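Local atomic coordinates of insecticidal crystal protein Cry35Ab1 (Bacillus thuringiensis, PDB entry 4JP0), a protein that forms, with Cry34Ab1, a binary insecticidal toxin active on western corn rootworm, probably acting mainly on the larval midgut epithelium. Residues 92-95 against 100-103; 227-232 against 339-344; 186-191 against 328-333; 270-275 against 281-286. All coordinates share one frame; numbering follows the deposited sequence. Where two conformers were deposited one is given.

Contact 1. Residues 92-95 against 100-103; sequences QIKA and YVIQ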
# COMPACT_ATOMS: atom_id res chain seq x y z
N GLN A 92 15.87 -11.58 11.15
CA GLN A 92 15.90 -12.71 10.25
C GLN A 92 15.70 -13.92 11.12
O GLN A 92 16.22 -13.94 12.24
CB GLN A 92 17.24 -12.83 9.52
CG GLN A 92 17.42 -11.81 8.43
CD GLN A 92 18.78 -11.91 7.78
OE1 GLN A 92 19.52 -10.93 7.75
NE2 GLN A 92 19.13 -13.11 7.27
N ILE A 93 14.92 -14.90 10.66
CA ILE A 93 14.74 -16.14 11.43
C ILE A 93 15.19 -17.26 10.53
O ILE A 93 14.60 -17.50 9.49
CB ILE A 93 13.28 -16.28 11.85
CG1 ILE A 93 12.90 -15.08 12.71
CG2 ILE A 93 13.04 -17.53 12.65
CD1 ILE A 93 11.44 -15.14 13.17
N LYS A 94 16.28 -17.92 10.90
CA LYS A 94 16.99 -18.82 10.02
C LYS A 94 16.88 -20.24 10.54
O LYS A 94 17.30 -20.51 11.64
CB LYS A 94 18.48 -18.43 10.03
CG LYS A 94 18.76 -16.92 9.82
CD LYS A 94 20.29 -16.61 9.58
CE LYS A 94 21.15 -16.91 10.85
NZ LYS A 94 22.66 -16.84 10.59
N ALA A 95 16.31 -21.13 9.73
CA ALA A 95 16.24 -22.55 10.10
C ALA A 95 17.64 -23.12 10.33
O ALA A 95 18.56 -22.89 9.52
CB ALA A 95 15.53 -23.34 9.02
N TYR A 100 15.83 -22.68 15.37
CA TYR A 100 16.07 -21.49 14.58
C TYR A 100 17.07 -20.57 15.22
O TYR A 100 17.16 -20.49 16.43
CB TYR A 100 14.79 -20.65 14.47
CG TYR A 100 13.66 -21.27 13.69
CD1 TYR A 100 12.62 -21.93 14.34
CD2 TYR A 100 13.60 -21.16 12.31
CE1 TYR A 100 11.56 -22.47 13.64
CE2 TYR A 100 12.53 -21.70 11.60
CZ TYR A 100 11.52 -22.36 12.27
OH TYR A 100 10.46 -22.91 11.54
N VAL A 101 17.81 -19.85 14.39
CA VAL A 101 18.69 -18.78 14.86
C VAL A 101 17.94 -17.50 14.57
O VAL A 101 17.36 -17.34 13.46
CB VAL A 101 20.03 -18.78 14.08
CG1 VAL A 101 20.87 -17.50 14.39
CG2 VAL A 101 20.81 -20.07 14.41
N ILE A 102 17.89 -16.60 15.56
CA ILE A 102 17.16 -15.34 15.39
C ILE A 102 18.21 -14.26 15.33
O ILE A 102 18.94 -14.03 16.28
CB ILE A 102 16.12 -15.12 16.53
CG1 ILE A 102 15.05 -16.22 16.46
CG2 ILE A 102 15.47 -13.76 16.37
CD1 ILE A 102 14.13 -16.35 17.71
N GLN A 103 18.29 -13.62 14.18
CA GLN A 103 19.38 -12.68 13.95
C GLN A 103 18.87 -11.24 13.76
O GLN A 103 17.95 -10.97 12.97
CB GLN A 103 20.13 -13.11 12.71
CG GLN A 103 21.30 -12.19 12.30
CD GLN A 103 22.08 -12.77 11.14
OE1 GLN A 103 22.60 -13.88 11.23
NE2 GLN A 103 22.16 -12.02 10.04
O HOH W 1 21.87 -9.56 9.88
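Lys94 NZ is gripped by two groups. It donates to Gln103 OE1 at 3.0 Å and forms a salt bridge with Glu126. The setting is an antiparallel beta hairpin, strands 91-96 and 99-104, in the ricin-type beta-trefoil domain. Gln92 and Gln103 form one hydrogen-bonded pair of the hairpin, and Lys94 and Val101 form the next. Four nearly straight backbone bonds hold these pairs; Gln92 N to Gln103 O measures 2.8 Å.

All four of these side chains lie on one face. The Lys94 chain bends at its third torsion (chi3 -67°). This lays CE against Val101 CG1 at 3.6 Å before NZ meets the glutamine amide, with the donor tilted out of the carbonyl plane. Gln103 is extended, with CG opposite its backbone N (chi1 178°), and its amide lies beside that of Gln92. The two glutamines point the same way, but their amide planes are turned 58° apart. Gln92 OE1 and Gln103 NE2 stay 3.7 Å from each other.

The other face is mostly apolar. It carries Ile93, Ala95, Tyr100 and Ile102. Leu2 touches Ile93 and Tyr100, while Ile102 packs on Leu110 of strand 109-112. Ile93 CG2 approaches the Tyr100 ring obliquely, 3.7 Å from CD2. The carbonyl oxygen Lys94 O lies at the edge of the same ring, near its plane.

Contact 2. Residues 227-232 against 339-344; sequences KSYTYE and DTYNVT
Tyr341 reaches across to Tyr231 and Tyr229, and each part of it meets one of them. Its first torsion (chi1 -175°) sends the ring away from the backbone N, toward strand 225-234. At its base, CB lies 3.4 Å from Tyr231 OH. Tyr341 CG is slightly closer to Tyr231 OH, at 3.3 Å. Further out, CE2 sits 3.2 Å from Tyr231 CE2, and CZ lies over the face of the Tyr231 ring. At the tip, Tyr341 OH shares a 2.7 Å hydrogen bond with Tyr229 OH; either could be the donor.

The rings of Tyr231 and Tyr341 form a face-to-face stack. Their centroids are 3.6 Å apart and their planes 13° apart. The two side chains run past each other in opposite directions. Tyr229 comes from the opposite direction to Tyr341, and Tyr341 OH lies at the edge of the Tyr229 ring, in its plane. Val343 CG1 also touches Tyr229 OH, at 3.6 Å.

The two segments are joined through side chains and not through backbone bonds. The stacked tyrosines link the 225-234/292-301 pair to the edge of the four-stranded sheet, in a long beta body consistent with the aerolysin-like fold of the Toxin_10 family.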
# COMPACT_ATOMS: atom_id res chain seq x y z
N LYS A 227 -9.96 26.58 -29.48
CA LYS A 227 -10.46 27.15 -28.24
C LYS A 227 -9.55 26.70 -27.13
O LYS A 227 -9.22 25.53 -27.05
CB LYS A 227 -11.89 26.67 -27.98
CG LYS A 227 -12.80 27.74 -27.42
CD LYS A 227 -14.17 27.17 -27.08
CE LYS A 227 -15.22 28.27 -26.98
NZ LYS A 227 -16.55 27.70 -26.59
N SER A 228 -9.10 27.65 -26.33
CA SER A 228 -8.22 27.37 -25.22
C SER A 228 -9.08 27.04 -24.02
O SER A 228 -10.18 27.57 -23.86
CB SER A 228 -7.31 28.57 -24.95
OG SER A 228 -6.25 28.19 -24.07
N TYR A 229 -8.60 26.13 -23.18
CA TYR A 229 -9.34 25.79 -21.98
C TYR A 229 -8.43 25.20 -20.92
O TYR A 229 -7.24 24.95 -21.15
CB TYR A 229 -10.48 24.81 -22.32
CG TYR A 229 -10.04 23.41 -22.68
CD1 TYR A 229 -10.08 22.37 -21.73
CD2 TYR A 229 -9.60 23.10 -23.96
CE1 TYR A 229 -9.69 21.09 -22.06
CE2 TYR A 229 -9.20 21.80 -24.29
CZ TYR A 229 -9.24 20.81 -23.34
OH TYR A 229 -8.86 19.51 -23.66
N THR A 230 -9.00 24.99 -19.74
CA THR A 230 -8.23 24.41 -18.66
C THR A 230 -9.07 23.33 -17.98
O THR A 230 -10.28 23.46 -17.81
CB THR A 230 -7.85 25.52 -17.67
OG1 THR A 230 -7.02 24.98 -16.64
CG2 THR A 230 -9.07 26.03 -16.92
N TYR A 231 -8.42 22.23 -17.64
CA TYR A 231 -9.11 21.19 -16.89
C TYR A 231 -8.30 20.98 -15.63
O TYR A 231 -7.15 21.39 -15.57
CB TYR A 231 -9.25 19.87 -17.67
CG TYR A 231 -7.96 19.19 -18.01
CD1 TYR A 231 -7.38 18.29 -17.12
CD2 TYR A 231 -7.32 19.42 -19.22
CE1 TYR A 231 -6.21 17.66 -17.41
CE2 TYR A 231 -6.13 18.77 -19.53
CZ TYR A 231 -5.59 17.89 -18.61
OH TYR A 231 -4.42 17.23 -18.87
N GLU A 232 -8.93 20.38 -14.63
CA GLU A 232 -8.31 20.12 -13.35
C GLU A 232 -7.85 18.68 -13.21
O GLU A 232 -8.45 17.77 -13.75
CB GLU A 232 -9.33 20.40 -12.26
CG GLU A 232 -9.80 21.85 -12.23
CD GLU A 232 -10.96 22.04 -11.27
OE1 GLU A 232 -11.17 21.13 -10.40
OE2 GLU A 232 -11.65 23.07 -11.38
N ASP A 339 -1.01 12.50 -17.11
CA ASP A 339 -0.43 11.78 -18.25
C ASP A 339 -1.44 10.81 -18.87
O ASP A 339 -1.20 10.21 -19.93
CB ASP A 339 0.86 11.07 -17.85
CG ASP A 339 2.06 12.02 -17.85
OD1 ASP A 339 1.99 13.06 -18.55
OD2 ASP A 339 3.10 11.81 -17.21
N THR A 340 -2.59 10.65 -18.23
CA THR A 340 -3.59 9.75 -18.79
C THR A 340 -4.71 10.50 -19.48
O THR A 340 -5.69 9.89 -19.90
CB THR A 340 -4.23 8.85 -17.73
OG1 THR A 340 -4.93 9.65 -16.77
CG2 THR A 340 -3.15 8.12 -16.94
N TYR A 341 -4.57 11.81 -19.60
CA TYR A 341 -5.65 12.63 -20.14
C TYR A 341 -5.93 12.25 -21.58
O TYR A 341 -5.01 12.18 -22.41
CB TYR A 341 -5.26 14.13 -20.02
CG TYR A 341 -6.34 15.09 -20.43
CD1 TYR A 341 -7.53 15.18 -19.72
CD2 TYR A 341 -6.15 15.93 -21.51
CE1 TYR A 341 -8.53 16.08 -20.10
CE2 TYR A 341 -7.15 16.84 -21.89
CZ TYR A 341 -8.32 16.91 -21.19
OH TYR A 341 -9.30 17.80 -21.60
N ASN A 342 -7.20 12.01 -21.89
CA ASN A 342 -7.56 11.73 -23.27
C ASN A 342 -8.78 12.52 -23.59
O ASN A 342 -9.67 12.63 -22.75
CB ASN A 342 -7.90 10.26 -23.44
CG ASN A 342 -6.68 9.42 -23.62
OD1 ASN A 342 -6.23 9.22 -24.76
ND2 ASN A 342 -6.11 8.93 -22.50
N VAL A 343 -8.86 13.07 -24.80
CA VAL A 343 -10.09 13.76 -25.17
C VAL A 343 -10.87 12.98 -26.23
O VAL A 343 -10.31 12.16 -26.99
CB VAL A 343 -9.80 15.18 -25.71
CG1 VAL A 343 -9.29 16.07 -24.60
CG2 VAL A 343 -8.79 15.11 -26.86
N THR A 344 -12.17 13.22 -26.29
CA THR A 344 -12.95 12.58 -27.33
C THR A 344 -13.97 13.58 -27.80
O THR A 344 -14.33 14.51 -27.09
CB THR A 344 -13.55 11.21 -26.87
OG1 THR A 344 -14.17 10.54 -27.98
CG2 THR A 344 -14.69 11.39 -25.85

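Contact 3. Residues 186-191 against 328-333; sequences VNDPNI and IRIMQI
The methyl group Ile330 CD1 rests on the flat carboxylate of a buried acid, Asp188. It stands over the group, 3.7 Å from Asp188 CG. A second branch, Ile330 CG2, comes within 3.7 Å of Asp188 OD2. No hydrogen bond crosses the contact, so Ile330 meets the acid through van der Waals packing. The charge of Asp188 is answered elsewhere. Asp188 OD2 forms a salt bridge with Arg322 and a hydrogen bond with Tyr203. These partners would probably favour the ionised form. Asp188 OD1 takes a weak bond from Asn190 N, inside the type I turn that runs from Asp188 to Ile191.

The same Ile330 methyl meets Val186 CG1 tip to tip at 3.8 Å. Its reach depends on an uncommon first torsion: CG1 lies between the backbone N and the carbonyl carbon (chi1 68°). The Asp188 side chain swings away from its own N (chi1 -173°), which turns a carboxylate face to Ile330.

The backbone is irregular here too. Ile330 and Met331 both face Leu320 of the neighbouring strand, which makes a classic beta bulge in 327-346. This strand is outermost in the four-stranded sheet. Thr246 of helix 240-247 touches Ile330, and Leu247 touches Val186. Tyr203 of strand 202-221 touches both Val186 and Ile330, so loop, helix and sheet meet at this point.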
# COMPACT_ATOMS: atom_id res chain seq x y z
N VAL A 186 -0.15 0.56 10.50
CA VAL A 186 -1.35 1.34 10.28
C VAL A 186 -1.73 2.17 11.48
O VAL A 186 -1.88 1.62 12.56
CB VAL A 186 -2.54 0.43 9.93
CG1 VAL A 186 -3.85 1.24 9.91
CG2 VAL A 186 -2.28 -0.26 8.60
N ASN A 187 -1.88 3.48 11.30
CA ASN A 187 -2.32 4.34 12.38
C ASN A 187 -3.83 4.44 12.27
O ASN A 187 -4.35 5.15 11.40
CB ASN A 187 -1.64 5.71 12.29
CG ASN A 187 -2.29 6.75 13.20
OD1 ASN A 187 -2.65 6.43 14.35
ND2 ASN A 187 -2.45 7.95 12.84
N ASP A 188 -4.53 3.72 13.15
CA ASP A 188 -6.00 3.64 13.17
C ASP A 188 -6.43 4.15 14.55
O ASP A 188 -6.52 3.40 15.52
CB ASP A 188 -6.45 2.19 12.95
CG ASP A 188 -7.98 2.04 12.79
OD1 ASP A 188 -8.75 2.97 13.12
OD2 ASP A 188 -8.50 1.01 12.32
N PRO A 189 -6.65 5.46 14.61
CA PRO A 189 -6.95 6.15 15.88
C PRO A 189 -8.29 5.78 16.51
O PRO A 189 -8.54 6.14 17.67
CB PRO A 189 -6.98 7.63 15.47
CG PRO A 189 -7.38 7.58 14.03
CD PRO A 189 -6.57 6.40 13.47
N ASN A 190 -9.14 5.07 15.78
CA ASN A 190 -10.41 4.70 16.37
C ASN A 190 -10.48 3.32 17.01
O ASN A 190 -11.55 2.85 17.36
CB ASN A 190 -11.51 4.90 15.33
CG ASN A 190 -11.77 6.36 15.08
OD1 ASN A 190 -11.86 7.13 16.01
ND2 ASN A 190 -11.89 6.76 13.81
N ILE A 191 -9.34 2.65 17.18
CA ILE A 191 -9.35 1.34 17.82
C ILE A 191 -8.08 1.22 18.62
O ILE A 191 -7.07 1.73 18.19
CB ILE A 191 -9.41 0.21 16.77
CG1 ILE A 191 -9.63 -1.15 17.43
CG2 ILE A 191 -8.17 0.17 15.92
CD1 ILE A 191 -9.93 -2.23 16.44
N ILE A 328 -14.02 -2.70 6.92
CA ILE A 328 -14.40 -1.38 7.43
C ILE A 328 -13.39 -0.36 6.92
O ILE A 328 -12.23 -0.42 7.26
CB ILE A 328 -14.42 -1.38 8.99
CG1 ILE A 328 -15.51 -2.34 9.47
CG2 ILE A 328 -14.71 0.04 9.54
CD1 ILE A 328 -15.49 -2.61 11.01
N ARG A 329 -13.82 0.56 6.06
CA ARG A 329 -12.88 1.50 5.47
C ARG A 329 -12.46 2.54 6.48
O ARG A 329 -13.31 3.14 7.15
CB ARG A 329 -13.52 2.18 4.23
CG ARG A 329 -12.52 2.86 3.33
CD ARG A 329 -13.15 3.53 2.08
NE ARG A 329 -14.05 4.61 2.48
CZ ARG A 329 -15.14 4.98 1.84
NH1 ARG A 329 -15.50 4.39 0.72
NH2 ARG A 329 -15.88 5.98 2.33
N ILE A 330 -11.14 2.79 6.60
CA ILE A 330 -10.67 3.81 7.53
C ILE A 330 -9.95 4.94 6.79
O ILE A 330 -9.63 5.96 7.39
CB ILE A 330 -9.79 3.22 8.66
CG1 ILE A 330 -8.45 2.71 8.13
CG2 ILE A 330 -10.50 2.12 9.37
CD1 ILE A 330 -7.34 2.68 9.19
N MET A 331 -9.73 4.77 5.49
CA MET A 331 -9.03 5.77 4.72
C MET A 331 -9.24 5.59 3.22
O MET A 331 -9.25 4.47 2.74
CB MET A 331 -7.54 5.73 5.03
CG MET A 331 -6.82 6.96 4.45
SD MET A 331 -6.21 6.62 2.79
CE MET A 331 -4.86 5.63 3.47
N GLN A 332 -9.38 6.69 2.49
CA GLN A 332 -9.40 6.63 1.03
C GLN A 332 -8.81 7.90 0.49
O GLN A 332 -8.94 8.95 1.11
CB GLN A 332 -10.81 6.53 0.50
CG GLN A 332 -11.73 7.63 1.01
CD GLN A 332 -13.06 7.74 0.24
OE1 GLN A 332 -13.22 7.20 -0.85
NE2 GLN A 332 -14.01 8.45 0.83
N ILE A 333 -8.20 7.82 -0.69
CA ILE A 333 -7.73 9.00 -1.38
C ILE A 333 -7.84 8.70 -2.85
O ILE A 333 -7.52 7.58 -3.27
CB ILE A 333 -6.27 9.39 -0.99
CG1 ILE A 333 -5.73 10.47 -1.93
CG2 ILE A 333 -5.38 8.19 -1.06
CD1 ILE A 333 -4.40 11.14 -1.45

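Contact 4. Residues 270-275 against 281-286; sequences EIKTQL and IEYSHE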
# COMPACT_ATOMS: atom_id res chain seq x y z
N GLU A 270 9.09 -0.26 5.22
CA GLU A 270 9.68 -1.57 5.14
C GLU A 270 8.92 -2.56 4.29
O GLU A 270 9.34 -3.71 4.17
CB GLU A 270 9.97 -2.15 6.54
CG GLU A 270 11.15 -1.49 7.23
CD GLU A 270 11.16 -1.70 8.74
OE1 GLU A 270 10.14 -2.13 9.31
OE2 GLU A 270 12.17 -1.40 9.37
N ILE A 271 7.79 -2.13 3.71
CA ILE A 271 7.08 -3.00 2.79
C ILE A 271 6.93 -2.33 1.43
O ILE A 271 6.07 -2.71 0.61
CB ILE A 271 5.69 -3.48 3.35
CG1 ILE A 271 4.77 -2.29 3.64
CG2 ILE A 271 5.89 -4.35 4.64
CD1 ILE A 271 3.28 -2.65 3.71
N LYS A 272 7.73 -1.32 1.18
CA LYS A 272 7.62 -0.61 -0.10
C LYS A 272 7.73 -1.48 -1.35
O LYS A 272 7.09 -1.18 -2.38
CB LYS A 272 8.61 0.57 -0.20
CG LYS A 272 10.05 0.16 -0.24
CD LYS A 272 10.97 1.39 -0.12
CE LYS A 272 12.19 1.08 0.76
NZ LYS A 272 13.32 1.96 0.31
N THR A 273 8.53 -2.53 -1.30
CA THR A 273 8.66 -3.42 -2.45
C THR A 273 7.35 -4.17 -2.65
O THR A 273 6.88 -4.36 -3.78
CB THR A 273 9.79 -4.43 -2.22
OG1 THR A 273 11.04 -3.74 -2.29
CG2 THR A 273 9.88 -5.45 -3.35
N GLN A 274 6.75 -4.59 -1.55
CA GLN A 274 5.47 -5.29 -1.58
C GLN A 274 4.39 -4.39 -2.15
O GLN A 274 3.56 -4.80 -2.97
CB GLN A 274 5.08 -5.68 -0.16
CG GLN A 274 3.64 -6.24 -0.04
CD GLN A 274 3.25 -6.48 1.39
OE1 GLN A 274 4.12 -6.64 2.26
NE2 GLN A 274 1.94 -6.54 1.66
N LEU A 275 4.38 -3.14 -1.69
CA LEU A 275 3.42 -2.19 -2.22
C LEU A 275 3.62 -1.97 -3.72
O LEU A 275 2.66 -1.91 -4.47
CB LEU A 275 3.49 -0.87 -1.46
CG LEU A 275 3.13 -0.94 0.02
CD1 LEU A 275 3.17 0.48 0.61
CD2 LEU A 275 1.75 -1.57 0.24
N ILE A 281 2.15 0.27 -8.10
CA ILE A 281 2.33 1.70 -7.99
C ILE A 281 3.82 1.96 -8.10
O ILE A 281 4.61 1.33 -7.41
CB ILE A 281 1.83 2.17 -6.64
CG1 ILE A 281 0.31 2.07 -6.55
CG2 ILE A 281 2.25 3.60 -6.39
CD1 ILE A 281 -0.18 2.22 -5.15
N GLU A 282 4.20 2.86 -8.99
CA GLU A 282 5.60 3.18 -9.19
C GLU A 282 6.14 4.05 -8.05
O GLU A 282 5.39 4.77 -7.40
CB GLU A 282 5.76 3.93 -10.52
CG GLU A 282 5.54 3.03 -11.73
CD GLU A 282 5.74 3.72 -13.06
OE1 GLU A 282 5.87 4.98 -13.10
OE2 GLU A 282 5.77 2.99 -14.09
N TYR A 283 7.43 3.94 -7.80
CA TYR A 283 8.11 4.87 -6.93
C TYR A 283 8.14 6.19 -7.68
O TYR A 283 8.35 6.23 -8.91
CB TYR A 283 9.54 4.41 -6.67
CG TYR A 283 9.64 3.10 -5.91
CD1 TYR A 283 10.17 1.97 -6.50
CD2 TYR A 283 9.22 3.00 -4.61
CE1 TYR A 283 10.28 0.77 -5.80
CE2 TYR A 283 9.32 1.80 -3.91
CZ TYR A 283 9.84 0.70 -4.52
OH TYR A 283 9.93 -0.48 -3.84
N SER A 284 7.93 7.28 -6.95
CA SER A 284 7.95 8.60 -7.55
C SER A 284 9.34 8.99 -8.01
O SER A 284 10.33 8.54 -7.44
CB SER A 284 7.43 9.65 -6.57
OG SER A 284 7.56 10.95 -7.11
N HIS A 285 9.39 9.83 -9.04
CA HIS A 285 10.66 10.36 -9.55
C HIS A 285 10.70 11.87 -9.33
O HIS A 285 11.60 12.57 -9.81
CB HIS A 285 10.79 10.04 -11.05
CG HIS A 285 11.12 8.61 -11.35
ND1 HIS A 285 10.39 7.56 -10.84
CD2 HIS A 285 12.08 8.06 -12.12
CE1 HIS A 285 10.90 6.42 -11.27
NE2 HIS A 285 11.93 6.70 -12.05
N GLU A 286 9.71 12.36 -8.62
CA GLU A 286 9.56 13.77 -8.34
C GLU A 286 9.65 14.04 -6.86
O GLU A 286 9.61 13.12 -6.04
CB GLU A 286 8.20 14.28 -8.84
CG GLU A 286 7.91 14.03 -10.32
CD GLU A 286 8.64 14.98 -11.28
OE1 GLU A 286 9.27 15.99 -10.86
OE2 GLU A 286 8.57 14.70 -12.49
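The Tyr283 ring turns an edge to Lys272, whose CB lies in the ring plane, 4.0 Å from Tyr283 CE2. The carbonyl oxygen Lys272 O approaches the ring obliquely and is 3.3 Å from Tyr283 OH. Met257 of strand 257-259 also touches this tyrosine. The His285 ring is likewise met at its edge: ND1 donates to Tyr283 O at 3.1 Å, with the oxygen in the plane of the ring.

The Lys272 and Tyr283 side chains cross at about a right angle. In Lys272, CG stands between the backbone N and the carbonyl carbon (chi1 67°). This sets CG 3.7 Å from Tyr283 OH, while the amine end leads away. The tyrosine hydroxyl also approaches Thr273 CA, at 3.5 Å.

The contact lies at the start of helix 272-279, with Ile271 in the N-cap position. The first helical turn is closed by Leu275 N bonding to Ile271 O at 2.9 Å. Asp53 takes a hydrogen bond from Thr273 N, and Ile52 touches Ile271. Both belong to the lectin-like part of the chain, so this helix end packs against the trefoil, consistent with a place where the two parts of the molecule meet. After the helix the chain turns back past Leu275 and leads through Ile281 to Tyr283. Beyond it, Ser284 OG accepts from Glu286 N at 3.0 Å, forming an ST turn.

In the fold
Contact 1 comes first along the chain and lies in the ricin-type lectin range; the other three fall in the P42 toxin range. Contacts 1 and 2 are on opposite sides of the chain's centre, with their own centres about 55 Å apart, which reflects an elongated molecule. Contacts 2 and 3 share strand 327-346, and their segments alternate along the sequence. The centres of contacts 2 and 3 are about 34 Å apart. Contact 4 is nested inside the loops closed by both. It lies closest to the middle of the chain, about 20 Å from contact 3 between centres. No two contacts touch. They run from the trefoil at one end, through the middle, into the long beta body of one monomer.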